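Local coordinates for peptidase S8 and S53, subtilisin, kexin, sedolisin (Mycobacterium smegmatis, PDB 4KG7), which is a subtilisin-like serine protease, a mycosin of the ESX-3 type VII secretion system that probably cleaves peptide bonds through a charge-relay mechanism, at residues 67-72 against 328-333; 163-168 against 200-205; 79-84 against 299-304. All coordinates share one frame; numbering follows the deposited sequence.

Contact 1: 67-72 against 328-333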
# COMPACT_ATOMS: atom_id res chain seq x y z
N GLN A 67 -6.33 -9.81 -13.85
CA GLN A 67 -6.54 -8.85 -12.77
C GLN A 67 -5.80 -7.56 -13.03
O GLN A 67 -4.70 -7.59 -13.58
CB GLN A 67 -6.09 -9.44 -11.44
CG GLN A 67 -6.77 -10.75 -11.09
CD GLN A 67 -8.24 -10.75 -11.38
OE1 GLN A 67 -8.98 -10.00 -10.76
NE2 GLN A 67 -8.67 -11.55 -12.38
N THR A 68 -6.42 -6.44 -12.67
CA THR A 68 -5.79 -5.13 -12.77
C THR A 68 -5.62 -4.58 -11.37
O THR A 68 -6.59 -4.49 -10.62
CB THR A 68 -6.65 -4.16 -13.59
OG1 THR A 68 -6.80 -4.67 -14.93
CG2 THR A 68 -5.99 -2.82 -13.67
N VAL A 69 -4.40 -4.20 -11.02
CA VAL A 69 -4.08 -3.61 -9.73
C VAL A 69 -3.66 -2.17 -9.93
O VAL A 69 -2.72 -1.90 -10.70
CB VAL A 69 -2.94 -4.37 -9.00
CG1 VAL A 69 -2.68 -3.77 -7.63
CG2 VAL A 69 -3.22 -5.87 -8.89
N ALA A 70 -4.34 -1.26 -9.26
CA ALA A 70 -3.93 0.15 -9.30
C ALA A 70 -2.90 0.41 -8.21
O ALA A 70 -3.12 0.02 -7.08
CB ALA A 70 -5.11 1.07 -9.10
N VAL A 71 -1.82 1.09 -8.57
CA VAL A 71 -0.75 1.48 -7.64
C VAL A 71 -0.87 2.99 -7.50
O VAL A 71 -0.53 3.74 -8.41
CB VAL A 71 0.61 1.03 -8.23
CG1 VAL A 71 1.76 1.51 -7.35
CG2 VAL A 71 0.65 -0.48 -8.37
N ILE A 72 -1.44 3.41 -6.37
CA ILE A 72 -1.62 4.82 -6.03
C ILE A 72 -0.40 5.18 -5.22
O ILE A 72 -0.29 4.77 -4.09
CB ILE A 72 -2.94 5.02 -5.28
CG1 ILE A 72 -4.12 4.58 -6.18
CG2 ILE A 72 -3.06 6.45 -4.83
CD1 ILE A 72 -5.48 4.83 -5.53
N VAL A 328 -1.14 -10.78 -3.51
CA VAL A 328 -1.89 -11.97 -3.11
C VAL A 328 -3.37 -11.84 -3.40
O VAL A 328 -3.99 -12.79 -3.85
CB VAL A 328 -1.68 -12.33 -1.62
CG1 VAL A 328 -2.44 -13.58 -1.24
CG2 VAL A 328 -0.22 -12.58 -1.31
N ALA A 329 -3.94 -10.67 -3.15
CA ALA A 329 -5.33 -10.41 -3.51
C ALA A 329 -5.56 -10.63 -5.00
O ALA A 329 -6.55 -11.21 -5.38
CB ALA A 329 -5.77 -9.00 -3.10
N ALA A 330 -4.64 -10.18 -5.85
CA ALA A 330 -4.76 -10.40 -7.30
C ALA A 330 -4.74 -11.90 -7.60
O ALA A 330 -5.49 -12.36 -8.47
CB ALA A 330 -3.66 -9.68 -8.08
N LEU A 331 -3.87 -12.66 -6.93
CA LEU A 331 -3.87 -14.12 -7.13
C LEU A 331 -5.25 -14.70 -6.82
O LEU A 331 -5.80 -15.53 -7.56
CB LEU A 331 -2.82 -14.81 -6.27
CG LEU A 331 -1.37 -14.48 -6.59
CD1 LEU A 331 -0.44 -15.41 -5.79
CD2 LEU A 331 -1.04 -14.48 -8.08
N VAL A 332 -5.79 -14.29 -5.68
CA VAL A 332 -7.06 -14.83 -5.19
C VAL A 332 -8.20 -14.45 -6.14
O VAL A 332 -9.04 -15.27 -6.46
CB VAL A 332 -7.34 -14.37 -3.74
CG1 VAL A 332 -8.77 -14.69 -3.32
CG2 VAL A 332 -6.35 -15.05 -2.78
N ARG A 333 -8.23 -13.19 -6.58
CA ARG A 333 -9.31 -12.77 -7.49
C ARG A 333 -9.22 -13.42 -8.85
O ARG A 333 -10.27 -13.64 -9.48
CB ARG A 333 -9.37 -11.25 -7.63
CG ARG A 333 -9.51 -10.52 -6.31
CD ARG A 333 -10.25 -9.22 -6.50
NE ARG A 333 -11.69 -9.45 -6.53
CZ ARG A 333 -12.60 -8.47 -6.44
NH1 ARG A 333 -12.22 -7.21 -6.45
NH2 ARG A 333 -13.88 -8.77 -6.41

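Contact 2: 163-168 against 200-205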
# COMPACT_ATOMS: atom_id res chain seq x y z
N ARG A 163 -9.75 11.44 -4.89
CA ARG A 163 -9.94 11.45 -6.33
C ARG A 163 -9.25 10.26 -6.99
O ARG A 163 -9.79 9.64 -7.91
CB ARG A 163 -9.45 12.76 -6.93
CG ARG A 163 -10.34 13.94 -6.56
CD ARG A 163 -9.97 15.16 -7.40
NE ARG A 163 -8.79 15.86 -6.91
CZ ARG A 163 -7.80 16.36 -7.65
NH1 ARG A 163 -7.69 16.15 -8.95
NH2 ARG A 163 -6.86 17.07 -7.04
N ALA A 164 -8.04 9.96 -6.54
CA ALA A 164 -7.27 8.86 -7.14
C ALA A 164 -7.94 7.52 -6.95
O ALA A 164 -7.85 6.64 -7.80
CB ALA A 164 -5.86 8.83 -6.57
N VAL A 165 -8.57 7.34 -5.81
CA VAL A 165 -9.28 6.11 -5.51
C VAL A 165 -10.46 5.92 -6.46
O VAL A 165 -10.66 4.85 -7.00
CB VAL A 165 -9.71 6.06 -4.02
CG1 VAL A 165 -10.80 5.03 -3.76
CG2 VAL A 165 -8.50 5.85 -3.11
N VAL A 166 -11.25 6.97 -6.64
CA VAL A 166 -12.34 6.95 -7.60
C VAL A 166 -11.80 6.68 -9.00
O VAL A 166 -12.37 5.88 -9.74
CB VAL A 166 -13.11 8.26 -7.57
CG1 VAL A 166 -14.09 8.30 -8.74
CG2 VAL A 166 -13.82 8.37 -6.24
N ARG A 167 -10.72 7.36 -9.39
CA ARG A 167 -10.13 7.16 -10.72
C ARG A 167 -9.69 5.70 -10.93
O ARG A 167 -10.00 5.10 -11.94
CB ARG A 167 -8.96 8.11 -10.90
CG ARG A 167 -8.37 8.15 -12.28
CD ARG A 167 -7.19 9.12 -12.31
NE ARG A 167 -6.74 9.35 -13.69
CZ ARG A 167 -7.36 10.13 -14.58
NH1 ARG A 167 -8.42 10.87 -14.24
NH2 ARG A 167 -6.85 10.27 -15.82
N ALA A 168 -9.02 5.13 -9.93
CA ALA A 168 -8.58 3.75 -10.01
C ALA A 168 -9.76 2.81 -10.20
O ALA A 168 -9.73 1.92 -11.03
CB ALA A 168 -7.83 3.37 -8.76
N ARG A 200 -15.67 4.00 0.08
CA ARG A 200 -16.90 3.24 0.01
C ARG A 200 -17.36 2.97 -1.41
O ARG A 200 -17.78 1.87 -1.73
CB ARG A 200 -18.00 3.93 0.81
CG ARG A 200 -19.29 3.15 0.87
CD ARG A 200 -20.34 3.84 1.71
NE ARG A 200 -21.67 3.24 1.57
CZ ARG A 200 -22.52 3.50 0.57
NH1 ARG A 200 -22.19 4.28 -0.45
NH2 ARG A 200 -23.71 2.92 0.56
N TYR A 201 -17.31 3.99 -2.26
CA TYR A 201 -17.63 3.83 -3.69
C TYR A 201 -16.79 2.76 -4.36
O TYR A 201 -17.28 1.84 -5.03
CB TYR A 201 -17.47 5.17 -4.39
CG TYR A 201 -17.59 5.12 -5.90
CD1 TYR A 201 -18.81 4.97 -6.51
CD2 TYR A 201 -16.45 5.17 -6.69
CE1 TYR A 201 -18.91 4.91 -7.88
CE2 TYR A 201 -16.53 5.15 -8.07
CZ TYR A 201 -17.77 4.99 -8.67
OH TYR A 201 -17.92 4.97 -10.03
N ALA A 202 -15.49 2.84 -4.13
CA ALA A 202 -14.56 1.91 -4.75
C ALA A 202 -14.73 0.50 -4.20
O ALA A 202 -14.66 -0.46 -4.94
CB ALA A 202 -13.12 2.38 -4.59
N ALA A 203 -14.95 0.39 -2.88
CA ALA A 203 -15.00 -0.94 -2.25
C ALA A 203 -16.31 -1.67 -2.46
O ALA A 203 -16.28 -2.88 -2.58
CB ALA A 203 -14.68 -0.87 -0.78
N LEU A 204 -17.42 -0.94 -2.51
CA LEU A 204 -18.74 -1.56 -2.60
C LEU A 204 -19.29 -1.49 -4.03
O LEU A 204 -19.31 -2.51 -4.76
CB LEU A 204 -19.68 -0.95 -1.54
CG LEU A 204 -19.27 -1.17 -0.08
CD1 LEU A 204 -20.40 -0.72 0.84
CD2 LEU A 204 -18.84 -2.58 0.22
N GLU A 205 -19.64 -0.30 -4.50
CA GLU A 205 -20.23 -0.18 -5.82
C GLU A 205 -19.29 -0.70 -6.89
O GLU A 205 -19.74 -1.41 -7.81
CB GLU A 205 -20.58 1.26 -6.14
CG GLU A 205 -21.17 1.41 -7.54
CD GLU A 205 -21.80 2.76 -7.81
OE1 GLU A 205 -22.11 3.50 -6.85
OE2 GLU A 205 -22.02 3.07 -9.02

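Contact 3: 79-84 against 299-304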
# COMPACT_ATOMS: atom_id res chain seq x y z
N GLY A 79 10.05 -0.57 -17.18
CA GLY A 79 11.32 -1.09 -17.63
C GLY A 79 11.17 -2.55 -17.96
O GLY A 79 10.07 -3.06 -18.00
N PRO A 80 12.28 -3.25 -18.20
CA PRO A 80 12.16 -4.66 -18.59
C PRO A 80 11.46 -5.57 -17.59
O PRO A 80 10.87 -6.59 -17.98
CB PRO A 80 13.61 -5.11 -18.78
CG PRO A 80 14.39 -3.87 -18.95
CD PRO A 80 13.67 -2.75 -18.28
N ARG A 81 11.50 -5.22 -16.31
CA ARG A 81 10.82 -6.04 -15.31
C ARG A 81 9.40 -5.53 -15.02
O ARG A 81 8.65 -6.19 -14.29
CB ARG A 81 11.64 -6.08 -14.03
CG ARG A 81 13.07 -6.56 -14.25
CD ARG A 81 13.18 -7.96 -14.81
NE ARG A 81 12.93 -9.02 -13.84
CZ ARG A 81 13.85 -9.59 -13.06
NH1 ARG A 81 15.12 -9.21 -13.10
NH2 ARG A 81 13.49 -10.55 -12.22
N LEU A 82 9.06 -4.37 -15.59
CA LEU A 82 7.71 -3.80 -15.49
C LEU A 82 7.25 -3.29 -16.85
O LEU A 82 7.10 -2.10 -17.06
CB LEU A 82 7.67 -2.67 -14.47
CG LEU A 82 7.78 -3.10 -13.02
CD1 LEU A 82 8.20 -1.92 -12.16
CD2 LEU A 82 6.49 -3.78 -12.54
N PRO A 83 7.01 -4.22 -17.78
CA PRO A 83 6.44 -3.93 -19.08
C PRO A 83 4.90 -3.94 -19.01
O PRO A 83 4.21 -3.73 -20.03
CB PRO A 83 6.91 -5.13 -19.90
CG PRO A 83 6.86 -6.27 -18.93
CD PRO A 83 7.27 -5.66 -17.60
N ASN A 84 4.34 -4.22 -17.83
CA ASN A 84 2.91 -4.45 -17.69
C ASN A 84 2.24 -3.30 -16.94
O ASN A 84 1.32 -3.55 -16.12
CB ASN A 84 2.65 -5.80 -16.97
CG ASN A 84 3.36 -5.92 -15.62
OD1 ASN A 84 4.45 -5.39 -15.43
ND2 ASN A 84 2.75 -6.68 -14.71
N GLY A 299 16.45 -0.42 -15.03
CA GLY A 299 15.31 -1.13 -14.49
C GLY A 299 15.58 -2.52 -13.92
O GLY A 299 14.70 -3.38 -13.94
N GLY A 300 16.76 -2.71 -13.33
CA GLY A 300 17.12 -3.97 -12.74
C GLY A 300 16.67 -4.03 -11.30
O GLY A 300 15.81 -3.25 -10.86
N LEU A 301 17.23 -4.97 -10.56
CA LEU A 301 16.88 -5.15 -9.15
C LEU A 301 17.59 -4.17 -8.23
O LEU A 301 18.74 -3.79 -8.46
CB LEU A 301 17.20 -6.57 -8.70
CG LEU A 301 16.55 -7.71 -9.47
CD1 LEU A 301 16.90 -9.01 -8.75
CD2 LEU A 301 15.05 -7.56 -9.53
N SER A 302 16.87 -3.75 -7.19
CA SER A 302 17.44 -2.87 -6.16
C SER A 302 16.90 -3.21 -4.79
O SER A 302 15.89 -3.90 -4.64
CB SER A 302 17.13 -1.40 -6.45
OG SER A 302 15.73 -1.26 -6.50
N ASN A 303 17.60 -2.77 -3.77
CA ASN A 303 17.30 -3.13 -2.40
C ASN A 303 17.75 -2.09 -1.39
O ASN A 303 17.97 -2.39 -0.23
CB ASN A 303 17.83 -4.53 -2.07
CG ASN A 303 19.35 -4.60 -2.08
OD1 ASN A 303 20.01 -3.68 -2.51
ND2 ASN A 303 19.89 -5.72 -1.65
N ALA A 304 17.91 -0.84 -1.84
CA ALA A 304 18.38 0.22 -0.95
C ALA A 304 17.99 1.59 -1.44
O ALA A 304 17.76 1.80 -2.62
CB ALA A 304 19.89 0.16 -0.77
O HOH W 1 12.21 -2.77 -14.93

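Contact 1: 67-72 against 328-333
Q67 lies against the last turn of the 328-333 segment, with its aliphatic part on A330 and its amide beside R333. CG comes within 3.3 Å of the carbonyl O of A330, while CB of Q67 stands 4.2 Å from CB of A330. Farther along, the amide reaches the stem of the arginine, OE1 lying 3.4 Å from CB of R333. That approach is a van der Waals one, and no hydrogen bond joins the two segments. The glutamine chain folds back at chi2 (-43°), which turns the amide along the helix surface. V69, two residues on and facing the same way, adds one branch: its CG2 meets CB of A330 at 3.9 Å. The A330 methyl is thus shared between the glutamine CB and the valine.

A second shell fixes the polar ends. OE1 of Q67 accepts a hydrogen bond from NE of R174, and NE2 is bonded to the carbonyl of A65, so both ends of the buried amide are held and its rotation is set. The guanidinium of R333 turns away from the glutamine, bending at chi3 (81°); its NH2 forms a salt bridge with D207 and bonds L339 O, while NH1 bonds the carbonyl of R174. R174 therefore serves both sides, through its side chain to Q67 and its backbone to R333.

The contact joins the entry to strand 68-73 of the parallel subtilisin-type sheet, from Q67 just before it to V69, to helix 318-335, whose first turn carries S319, the predicted charge-relay serine. The strand ends at D73, the predicted charge-relay aspartate. It runs between strands 129-134 and 175-178, with helix 150-170 packing on A70 and I72, while helix 341-350 covers V328, A329, V332 and R333.

Contact 2: 163-168 against 200-205
V165 and V166 both hold CG1 anti to the backbone N (chi1 162° and 170°), and Y201 sets its ring by the same choice, with CG anti to its own N. These torsions bring the valine branches and the phenol together between two helices that pack beside the parallel sheet of the subtilisin-type alpha/beta fold. The contact is wholly apolar across the segments: no hydrogen bond crosses it, and two side-chain pairs carry it.

In the first, CG1 of V165 meets CB of A202 at 3.6 Å. The alanine's small side chain lets the backbones come close, and CA of V166 lies 6.2 Å from CA of A202. In the second, both branches of V166 lie along the CD2-CE2 bond of Y201, CG1 nearest CE2 at 4.0 Å and CG2 nearest CD2 at 4.2 Å. CG1 comes in obliquely to the ring, and the valine and tyrosine side chains cross at about a right angle.

Neighbours extend the same interface. V165 also packs on L199 and V166 on A198, one turn earlier in helix 193-205, so the two valines meet successive turns of that helix. On the sheet side V165 touches I72 and I178, and A202 touches I176; these isoleucines of strands 68-73 and 175-178 continue the hydrophobic layer under the helix pair. The second helix has a wider pi-type turn over 201-205, which includes both Y201 and A202, and the backbone of A202 is hydrogen-bonded to A208.

The polar end of the tyrosine is tied back to the first helix. While CD2 and CE2 lie against V166, the hydroxyl OH is hydrogen-bonded to OD1 of D170, at the end of helix 150-170.

Contact 3: 79-84 against 299-304
R81 and G299 form the closer-packed part of this contact, and P80 borders it on the exposed side. CG of R81 lies 3.6 Å from the carbonyl O of G299, with CB at 4.1 Å from the same oxygen. G299 has a positive phi (59°), a conformation that favours glycine, and the turn around P80 leaves little space at its CA. Beyond CG the arginine chain bends at chi2 and chi3, near -61° and -76°, and its guanidinium comes round to L301. The leucine sets one branch over a face of that flat group, CD2 standing 3.9 Å from NH1; this is an apolar cover and supplies no bond to the charge. The same NH1 that lies under the leucine branch pairs with the carboxylate of D119 in a salt bridge, while NE bonds the carbonyl O of Q115. Together D119 and Q115 hold the guanidinium in position beneath the leucine.

The exposed side is looser. P80, the second residue of a type I beta turn from G79 to L82, approaches only with CD, 4.4 Å from CA of G299. No direct hydrogen bond links the two segments. A water spans them instead, accepting from the backbone N of R81 at 2.9 Å and donating to G299 O at 2.7 Å. The G299 carbonyl is thus touched by the arginine's aliphatic stem and gripped by the water.

The turn belongs to the loop between strands 68-73 and 85-90 of the parallel sheet. G299 leads through G300 into strand 301-306, the middle strand of the small antiparallel sheet. Its neighbour, strand 292-293, presents V293 to both R81 and L82, while S302 is paired through its backbone with S292.

How the contacts relate
After an N-terminal part with two short helices, the chain opens contact 1 as it enters strand 68-73, and then contact 3 at the turn in 79-84. Next come helices 150-170 and 193-205, and contact 2 closes the shortest loop between them. The chain returns at 299-304 to close contact 3, and at 328-333 to close contact 1. The three loops are therefore nested, contact 2 within contact 3 and both within contact 1, with none crossing. Contacts 1 and 2 meet where helix 150-170 packs on strand 68-73, CB of A70 lying 3.6 Å from CB of A168. Contact 3 touches neither, joining the small antiparallel sheet to the loop beyond strand 68-73.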